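Local coordinates for fructuronate-tagaturonate epimerase UxaE from Cohnella laeviribosi in complex with 1 glycerol (Cohnella laeviribosi, PDB 6IL9), which probably interconverts D-fructuronate and D-tagaturonate by epimerisation, using a zinc ion held in a TIM barrel, at residues A121-R126 with T131-K136; D160-K163 with D167-M170; M170-D173 with M178-L181; K257-Q260 with A265-F268. All blocks are in the same frame, centred on the assembly; numbering follows the deposited sequence.

Contact 1 of 4, residues A121-R126 with T131-K136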
# COMPACT_ATOMS: atom_id res chain seq x y z
N ALA A 121 -2.71 -6.95 -0.22
CA ALA A 121 -3.88 -6.22 -0.70
C ALA A 121 -3.84 -4.85 -0.05
O ALA A 121 -4.06 -4.71 1.15
CB ALA A 121 -5.17 -6.96 -0.33
N GLN A 122 -3.53 -3.83 -0.84
CA GLN A 122 -3.43 -2.48 -0.29
C GLN A 122 -3.71 -1.50 -1.41
O GLN A 122 -2.92 -1.41 -2.35
CB GLN A 122 -2.05 -2.24 0.31
CG GLN A 122 -1.80 -0.78 0.67
CD GLN A 122 -0.35 -0.38 0.48
OE1 GLN A 122 0.51 -0.77 1.26
NE2 GLN A 122 -0.08 0.39 -0.57
N GLN A 123 -4.84 -0.78 -1.33
CA GLN A 123 -5.14 0.28 -2.28
C GLN A 123 -5.91 1.37 -1.54
O GLN A 123 -6.66 1.08 -0.59
CB GLN A 123 -5.97 -0.23 -3.47
CG GLN A 123 -5.18 -1.00 -4.53
CD GLN A 123 -4.26 -0.10 -5.33
OE1 GLN A 123 -4.66 0.49 -6.34
NE2 GLN A 123 -3.01 0.04 -4.87
N SER A 124 -5.71 2.61 -1.97
CA SER A 124 -6.44 3.74 -1.42
C SER A 124 -7.76 3.94 -2.15
O SER A 124 -7.97 3.44 -3.26
CB SER A 124 -5.61 5.03 -1.52
OG SER A 124 -5.50 5.46 -2.87
N ILE A 125 -8.65 4.70 -1.50
CA ILE A 125 -9.93 5.05 -2.11
C ILE A 125 -9.71 5.79 -3.43
O ILE A 125 -10.39 5.54 -4.42
CB ILE A 125 -10.77 5.89 -1.12
CG1 ILE A 125 -11.19 5.05 0.07
CG2 ILE A 125 -11.98 6.47 -1.82
CD1 ILE A 125 -12.13 3.92 -0.30
N ARG A 126 -8.72 6.70 -3.45
CA ARG A 126 -8.40 7.41 -4.69
C ARG A 126 -7.89 6.45 -5.76
O ARG A 126 -8.26 6.58 -6.93
CB ARG A 126 -7.36 8.49 -4.40
CG ARG A 126 -6.76 9.11 -5.66
CD ARG A 126 -6.03 10.39 -5.34
NE ARG A 126 -6.94 11.38 -4.76
CZ ARG A 126 -6.61 12.20 -3.77
NH1 ARG A 126 -5.38 12.16 -3.25
NH2 ARG A 126 -7.50 13.06 -3.30
N THR A 131 -8.62 3.92 -11.00
CA THR A 131 -8.46 2.70 -11.77
C THR A 131 -9.78 2.02 -12.10
O THR A 131 -9.79 1.07 -12.90
CB THR A 131 -7.56 1.68 -11.03
OG1 THR A 131 -8.15 1.33 -9.77
CG2 THR A 131 -6.15 2.23 -10.81
N GLY A 132 -10.88 2.46 -11.50
CA GLY A 132 -12.15 1.79 -11.70
C GLY A 132 -12.25 0.42 -11.07
O GLY A 132 -13.01 -0.43 -11.56
N ARG A 133 -11.51 0.17 -10.01
CA ARG A 133 -11.52 -1.11 -9.32
C ARG A 133 -12.25 -0.99 -8.00
O ARG A 133 -12.57 0.11 -7.54
CB ARG A 133 -10.09 -1.62 -9.12
CG ARG A 133 -9.34 -1.78 -10.42
CD ARG A 133 -7.90 -2.15 -10.17
NE ARG A 133 -7.76 -3.56 -9.83
CZ ARG A 133 -6.93 -4.02 -8.89
NH1 ARG A 133 -6.18 -3.17 -8.20
NH2 ARG A 133 -6.86 -5.33 -8.65
N ASP A 134 -12.55 -2.13 -7.38
CA ASP A 134 -13.16 -2.15 -6.06
C ASP A 134 -12.33 -3.01 -5.13
O ASP A 134 -11.44 -3.75 -5.57
CB ASP A 134 -14.62 -2.63 -6.11
CG ASP A 134 -14.77 -4.04 -6.65
OD1 ASP A 134 -14.06 -4.96 -6.18
OD2 ASP A 134 -15.62 -4.24 -7.54
N TYR A 135 -12.65 -2.93 -3.84
CA TYR A 135 -11.83 -3.62 -2.84
C TYR A 135 -11.93 -5.14 -2.95
O TYR A 135 -10.98 -5.85 -2.60
CB TYR A 135 -12.22 -3.16 -1.43
CG TYR A 135 -11.38 -2.01 -0.91
CD1 TYR A 135 -10.05 -1.88 -1.28
CD2 TYR A 135 -11.93 -1.06 -0.07
CE1 TYR A 135 -9.28 -0.82 -0.81
CE2 TYR A 135 -11.18 -0.00 0.41
CZ TYR A 135 -9.85 0.12 0.04
OH TYR A 135 -9.11 1.18 0.53
N LYS A 136 -13.07 -5.66 -3.41
CA LYS A 136 -13.16 -7.11 -3.60
C LYS A 136 -12.07 -7.61 -4.55
O LYS A 136 -11.44 -8.63 -4.28
CB LYS A 136 -14.54 -7.49 -4.13
CG LYS A 136 -15.63 -7.36 -3.09
CD LYS A 136 -16.99 -7.61 -3.71
CE LYS A 136 -18.04 -7.82 -2.63
NZ LYS A 136 -19.37 -8.16 -3.22
O HOH W 1 -6.81 -0.16 -7.68
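Thr131 reaches Gln123 through one bridging water: the water gives a hydrogen to Gln123 OE1 at 2.6 Å and another to Thr131 OG1 at 2.9 Å. Thr131 OG1 is also bonded back to the carbonyl O of Glu127 in helix 125-131. Gly132 then leaves the helix with positive phi, and Arg133 follows with its guanidinium directed back to the strand. Arg133 NH1 donates to the same water, 3.1 Å away, and lies obliquely against Gln123 CG. The rotation of the Gln123 amide is set at both ends, since its NE2 bonds to Gln122 O at 2.9 Å, within the carbonyl plane and on a lone pair, and OE1 faces the water. This is the turn from a barrel strand into its helices in a TIM barrel: strand 117-124 runs out through Ser124, whose side chain N-caps helix 125-131, and Asp134 does the same for helix 135-149, its OD1 taking the backbone N of Gln137. Tyr135, in the first turn of the latter helix, makes the direct polar link. Its chi1 of -93°, off the staggered value, sends the ring across to the strand, where OH donates to Gln123 O at 2.7 Å. The C=O...OH angle is 149° and the donor is tilted 25° from the carbonyl plane; the carbonyl oxygen lies at the edge of the ring, near its plane. Ile125 CD1 approaches the same ring obliquely, 4.1 Å from Tyr135 CE2, the two side chains crossing at about a right angle.

Contact 2 of 4, residues D160-K163 with D167-M170. With ZN (zinc ion), chain C.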
# COMPACT_ATOMS: atom_id res chain seq x y z
N ASP A 160 -6.40 1.45 2.80
CA ASP A 160 -5.41 2.50 2.90
C ASP A 160 -6.08 3.87 2.76
O ASP A 160 -7.00 4.03 1.96
CB ASP A 160 -4.36 2.30 1.81
CG ASP A 160 -3.22 3.29 1.90
OD1 ASP A 160 -2.96 3.82 3.01
OD2 ASP A 160 -2.59 3.55 0.86
N HIS A 161 -5.61 4.83 3.56
CA HIS A 161 -6.04 6.23 3.44
C HIS A 161 -7.55 6.39 3.53
O HIS A 161 -8.16 7.13 2.75
CB HIS A 161 -5.56 6.85 2.14
CG HIS A 161 -4.22 7.49 2.24
ND1 HIS A 161 -4.01 8.64 2.97
CD2 HIS A 161 -3.03 7.17 1.69
CE1 HIS A 161 -2.74 8.98 2.88
NE2 HIS A 161 -2.13 8.12 2.10
N LEU A 162 -8.16 5.71 4.50
CA LEU A 162 -9.60 5.84 4.73
C LEU A 162 -9.91 7.12 5.50
O LEU A 162 -9.21 7.48 6.45
CB LEU A 162 -10.15 4.64 5.49
CG LEU A 162 -9.87 3.23 4.96
CD1 LEU A 162 -10.39 2.21 5.95
CD2 LEU A 162 -10.49 3.00 3.59
N LYS A 163 -10.97 7.81 5.08
CA LYS A 163 -11.40 9.08 5.66
C LYS A 163 -12.87 9.07 6.06
O LYS A 163 -13.23 9.69 7.06
CB LYS A 163 -11.18 10.24 4.65
CG LYS A 163 -9.72 10.50 4.29
CD LYS A 163 -9.61 11.64 3.27
CE LYS A 163 -8.33 11.50 2.43
NZ LYS A 163 -8.57 11.72 0.97
N ASP A 167 -16.59 4.17 4.15
CA ASP A 167 -15.47 3.41 3.62
C ASP A 167 -14.83 2.53 4.69
O ASP A 167 -14.40 1.41 4.39
CB ASP A 167 -14.44 4.37 3.02
CG ASP A 167 -14.95 5.07 1.77
OD1 ASP A 167 -15.80 4.48 1.06
OD2 ASP A 167 -14.52 6.21 1.49
N ILE A 168 -14.78 3.01 5.93
CA ILE A 168 -14.30 2.18 7.04
C ILE A 168 -15.22 0.99 7.26
O ILE A 168 -14.76 -0.15 7.46
CB ILE A 168 -14.17 3.04 8.31
CG1 ILE A 168 -13.12 4.13 8.09
CG2 ILE A 168 -13.85 2.18 9.51
CD1 ILE A 168 -13.17 5.23 9.14
N ARG A 169 -16.53 1.23 7.24
CA ARG A 169 -17.49 0.12 7.36
C ARG A 169 -17.32 -0.88 6.23
O ARG A 169 -17.37 -2.09 6.45
CB ARG A 169 -18.92 0.66 7.37
CG ARG A 169 -19.29 1.42 8.62
CD ARG A 169 -20.82 1.56 8.75
NE ARG A 169 -21.40 2.33 7.66
CZ ARG A 169 -21.49 3.65 7.63
NH1 ARG A 169 -21.02 4.38 8.64
NH2 ARG A 169 -22.04 4.26 6.58
N MET A 170 -17.14 -0.38 5.00
CA MET A 170 -16.96 -1.26 3.85
C MET A 170 -15.71 -2.12 4.01
O MET A 170 -15.75 -3.34 3.83
CB MET A 170 -16.89 -0.44 2.57
CG MET A 170 -16.50 -1.22 1.31
SD MET A 170 -16.37 -0.18 -0.18
CE MET A 170 -15.04 0.95 0.25
ZN ZN C . 0.02 8.17 3.10
O HOH W 2 -12.60 7.52 2.72
O HOH W 3 0.82 8.20 0.94
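Two flat groups flank the apolar pair of this contact: the His161 imidazole, which binds zinc through NE2, and the Asp167 carboxylate, which takes a water. Leu162 packs on Ile168, joining strand 156-162 to helix 165-173, the first half of a beta-alpha-beta unit of the TIM barrel. His161 NE2 is 2.4 Å from the zinc, and a further zinc ligand, a water 2.3 Å from the metal, lies at the ring edge and in its plane; Asp273 and His343 complete the protein ligands. The other ring nitrogen, ND1, is hydrogen-bonded to Asp182, a second-shell partner that would fix the rotation of the imidazole. The chain turns a corner at His161, and the Leu162 side chain after it is directed toward the helix. With CG anti to its carbonyl carbon (chi1 -53°), Leu162 lays CD1 against Ile168 CG1 at 4.0 Å, while its other branch, CD2, meets Asp167 CB at 4.2 Å. The Leu162 and Ile168 side chains meet at a slant, and Ile168 CG1 also touches Leu162 CB. No direct hydrogen bond joins the two segments; a water serves instead, accepting from Lys163 N at 2.9 Å and donating to Asp167 OD2 at 2.6 Å.

Contact 3 of 4, residues M170-D173 with M178-L181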
# COMPACT_ATOMS: atom_id res chain seq x y z
N MET A 170 -17.14 -0.38 5.00
CA MET A 170 -16.96 -1.26 3.85
C MET A 170 -15.71 -2.12 4.01
O MET A 170 -15.75 -3.34 3.83
CB MET A 170 -16.89 -0.44 2.57
CG MET A 170 -16.50 -1.22 1.31
SD MET A 170 -16.37 -0.18 -0.18
CE MET A 170 -15.04 0.95 0.25
N ALA A 171 -14.59 -1.48 4.37
CA ALA A 171 -13.35 -2.22 4.57
C ALA A 171 -13.53 -3.34 5.59
O ALA A 171 -13.08 -4.47 5.38
CB ALA A 171 -12.24 -1.26 5.01
N LEU A 172 -14.19 -3.04 6.71
CA LEU A 172 -14.36 -4.09 7.71
C LEU A 172 -15.28 -5.19 7.20
O LEU A 172 -15.03 -6.38 7.44
CB LEU A 172 -14.90 -3.49 9.01
CG LEU A 172 -13.89 -2.63 9.79
CD1 LEU A 172 -14.59 -1.67 10.74
CD2 LEU A 172 -12.96 -3.53 10.56
N ASP A 173 -16.34 -4.81 6.49
CA ASP A 173 -17.29 -5.79 5.95
C ASP A 173 -16.64 -6.71 4.94
O ASP A 173 -17.05 -7.87 4.80
CB ASP A 173 -18.47 -5.07 5.30
CG ASP A 173 -19.34 -4.35 6.30
OD1 ASP A 173 -19.33 -4.75 7.48
OD2 ASP A 173 -20.03 -3.39 5.90
N MET A 178 -6.17 -4.61 8.14
CA MET A 178 -5.45 -3.40 8.49
C MET A 178 -6.30 -2.23 8.04
O MET A 178 -6.82 -2.25 6.93
CB MET A 178 -4.07 -3.39 7.81
CG MET A 178 -3.24 -2.14 8.04
SD MET A 178 -1.52 -2.34 7.47
CE MET A 178 -0.95 -0.68 7.81
N LEU A 179 -6.50 -1.25 8.92
CA LEU A 179 -7.30 -0.08 8.59
C LEU A 179 -6.45 1.16 8.81
O LEU A 179 -6.01 1.42 9.93
CB LEU A 179 -8.58 -0.01 9.43
CG LEU A 179 -9.74 -0.90 9.01
CD1 LEU A 179 -11.06 -0.34 9.53
CD2 LEU A 179 -9.79 -1.04 7.51
N THR A 180 -6.22 1.92 7.74
CA THR A 180 -5.42 3.14 7.80
C THR A 180 -6.35 4.34 7.88
O THR A 180 -7.10 4.61 6.93
CB THR A 180 -4.52 3.26 6.56
OG1 THR A 180 -3.60 2.16 6.55
CG2 THR A 180 -3.76 4.57 6.55
N LEU A 181 -6.29 5.07 8.99
CA LEU A 181 -7.14 6.25 9.19
C LEU A 181 -6.36 7.50 8.80
O LEU A 181 -5.43 7.91 9.51
CB LEU A 181 -7.62 6.35 10.64
CG LEU A 181 -8.64 7.47 10.86
CD1 LEU A 181 -9.90 7.15 10.08
CD2 LEU A 181 -8.96 7.63 12.35
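The second half of a beta-alpha-beta unit closes here, where the last turn of helix 165-173 rests on strand 178-182. Of residues 178-181, Leu179 alone meets residues 170-173, and its two methyl branches divide the work. CD2 abuts Ala171 CB at 3.5 Å, a close approach, the alanine methyl being directed toward the strand. CD1 lies in the fork of Leu172, 3.6 Å from Leu172 CG and 3.9 Å from Leu172 CD2, with Leu172 CD1 only slightly farther off. The fork is turned toward the strand by a chi1 of -71°, which sets Leu172 CG anti to the carbonyl carbon, and the two leucine side chains cross at about a right angle. The contact is wholly apolar, with no hydrogen bond between the segments, so these two segments meet by apolar packing. Ala171 and Leu179 also touch Leu162 on the neighbouring strand 156-162, and Ile259 of helix 234-259 reaches Leu179 as well. The end of the helix has a polar tie elsewhere: Leu172 O accepts a hydrogen bond from Arg264. Small and branched aliphatic residues of the helix, laid on a strand residue that faces outward from the closed parallel sheet, make the apolar layer between barrel and helices that belongs to the (beta/alpha)8, or TIM barrel, fold.

Contact 4 of 4, residues K257-Q260 with A265-F268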
# COMPACT_ATOMS: atom_id res chain seq x y z
N LYS A 257 -15.78 3.43 17.80
CA LYS A 257 -16.98 3.10 17.03
C LYS A 257 -16.79 1.85 16.17
O LYS A 257 -17.72 1.04 16.05
CB LYS A 257 -17.39 4.29 16.15
CG LYS A 257 -18.80 4.17 15.55
CD LYS A 257 -19.28 5.46 14.89
CE LYS A 257 -20.66 5.27 14.24
NZ LYS A 257 -21.15 6.54 13.60
N TYR A 258 -15.60 1.67 15.59
CA TYR A 258 -15.40 0.69 14.52
C TYR A 258 -14.32 -0.35 14.79
O TYR A 258 -14.46 -1.49 14.34
CB TYR A 258 -15.06 1.41 13.21
CG TYR A 258 -16.21 2.21 12.65
CD1 TYR A 258 -17.38 1.58 12.24
CD2 TYR A 258 -16.14 3.59 12.55
CE1 TYR A 258 -18.44 2.31 11.75
CE2 TYR A 258 -17.19 4.33 12.05
CZ TYR A 258 -18.34 3.68 11.65
OH TYR A 258 -19.38 4.42 11.14
N ILE A 259 -13.23 0.01 15.46
CA ILE A 259 -12.12 -0.94 15.63
C ILE A 259 -12.35 -1.85 16.83
O ILE A 259 -12.29 -3.07 16.71
CB ILE A 259 -10.79 -0.17 15.75
CG1 ILE A 259 -10.67 0.87 14.63
CG2 ILE A 259 -9.60 -1.14 15.76
CD1 ILE A 259 -10.61 0.27 13.23
N GLN A 260 -12.57 -1.24 18.00
CA GLN A 260 -12.88 -1.97 19.22
C GLN A 260 -14.03 -2.95 19.00
O GLN A 260 -14.03 -4.05 19.56
CB GLN A 260 -13.23 -0.96 20.31
CG GLN A 260 -13.28 -1.45 21.73
CD GLN A 260 -13.14 -0.29 22.71
OE1 GLN A 260 -12.36 -0.35 23.66
NE2 GLN A 260 -13.87 0.79 22.46
N ALA A 265 -9.47 -9.40 15.15
CA ALA A 265 -8.26 -8.59 15.24
C ALA A 265 -8.12 -7.67 14.03
O ALA A 265 -8.28 -8.10 12.88
CB ALA A 265 -7.03 -9.49 15.36
N VAL A 266 -7.81 -6.40 14.29
CA VAL A 266 -7.64 -5.39 13.24
C VAL A 266 -6.41 -4.57 13.59
O VAL A 266 -6.27 -4.11 14.73
CB VAL A 266 -8.87 -4.48 13.09
CG1 VAL A 266 -8.55 -3.29 12.19
CG2 VAL A 266 -10.07 -5.25 12.54
N ASP A 267 -5.52 -4.39 12.63
CA ASP A 267 -4.34 -3.55 12.82
C ASP A 267 -4.72 -2.14 12.41
O ASP A 267 -5.03 -1.89 11.24
CB ASP A 267 -3.16 -4.08 12.01
CG ASP A 267 -2.64 -5.40 12.53
OD1 ASP A 267 -2.72 -5.66 13.76
OD2 ASP A 267 -2.13 -6.19 11.71
N PHE A 268 -4.68 -1.22 13.37
CA PHE A 268 -5.18 0.15 13.20
C PHE A 268 -3.98 1.06 13.00
O PHE A 268 -3.17 1.23 13.91
CB PHE A 268 -5.98 0.52 14.45
CG PHE A 268 -6.64 1.88 14.41
CD1 PHE A 268 -7.37 2.29 13.31
CD2 PHE A 268 -6.57 2.71 15.52
CE1 PHE A 268 -8.00 3.55 13.30
CE2 PHE A 268 -7.20 3.96 15.53
CZ PHE A 268 -7.91 4.38 14.41
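Tyr258 OH is gripped by Glu165 and Arg169, both of helix 165-173, so the phenol ties the end of helix 234-259 to the neighbouring barrel helix. Lys257 NZ forms a salt bridge with the same Glu165, and Lys257 CG lies over the centre of the Tyr258 ring, 3.8 Å above its plane. Next in the chain, Ile259, in a wider pi-type turn of the helix, makes the contact with residues 265-268, and it does so without hydrogen bonds. Its CG1 sits over one face of the Phe268 ring, offset toward the rim, 4.1 Å from the ring centroid and 20° off the normal, a CH-pi contact. Beyond it, Ile259 CD1 touches Phe268 CD1 at 3.8 Å and also meets Val266 CG1 at 4.2 Å. Phe268 presents this face because its CG is anti to the backbone N (chi1 -176°), and the two side chains, Ile259 and Phe268, cross at about a right angle. Phe268 itself reaches Leu181 of the adjacent strand 178-182. Ile259 also touches Leu179 of that strand, so it packs on two neighbouring strands, as in the helix-to-sheet layer of a TIM barrel.

The four contacts follow one another along the chain and around the same closed eight-stranded parallel sheet, reaching the neighbouring strands 117-124, 156-162, 178-182 and 267-271 in turn. Contacts 2 and 3 share Met170 and helix 165-173, with centres about 5 Å apart, and a probable hydrogen bond from Leu162 N to Thr180 O (2.9 Å) joins their strands. Contact 4 lies about 8 Å from contact 3, centre to centre, with a probable hydrogen bond from Leu179 N to Asp267 O. Contact 1 lies about 11 Å from contact 2 and about 20 Å from contact 4, between centres, and Met170 CE of contacts 2 and 3 packs on its Tyr135. Together they tie successive strands to their outer helices, with the zinc ligand His161 near one strand end.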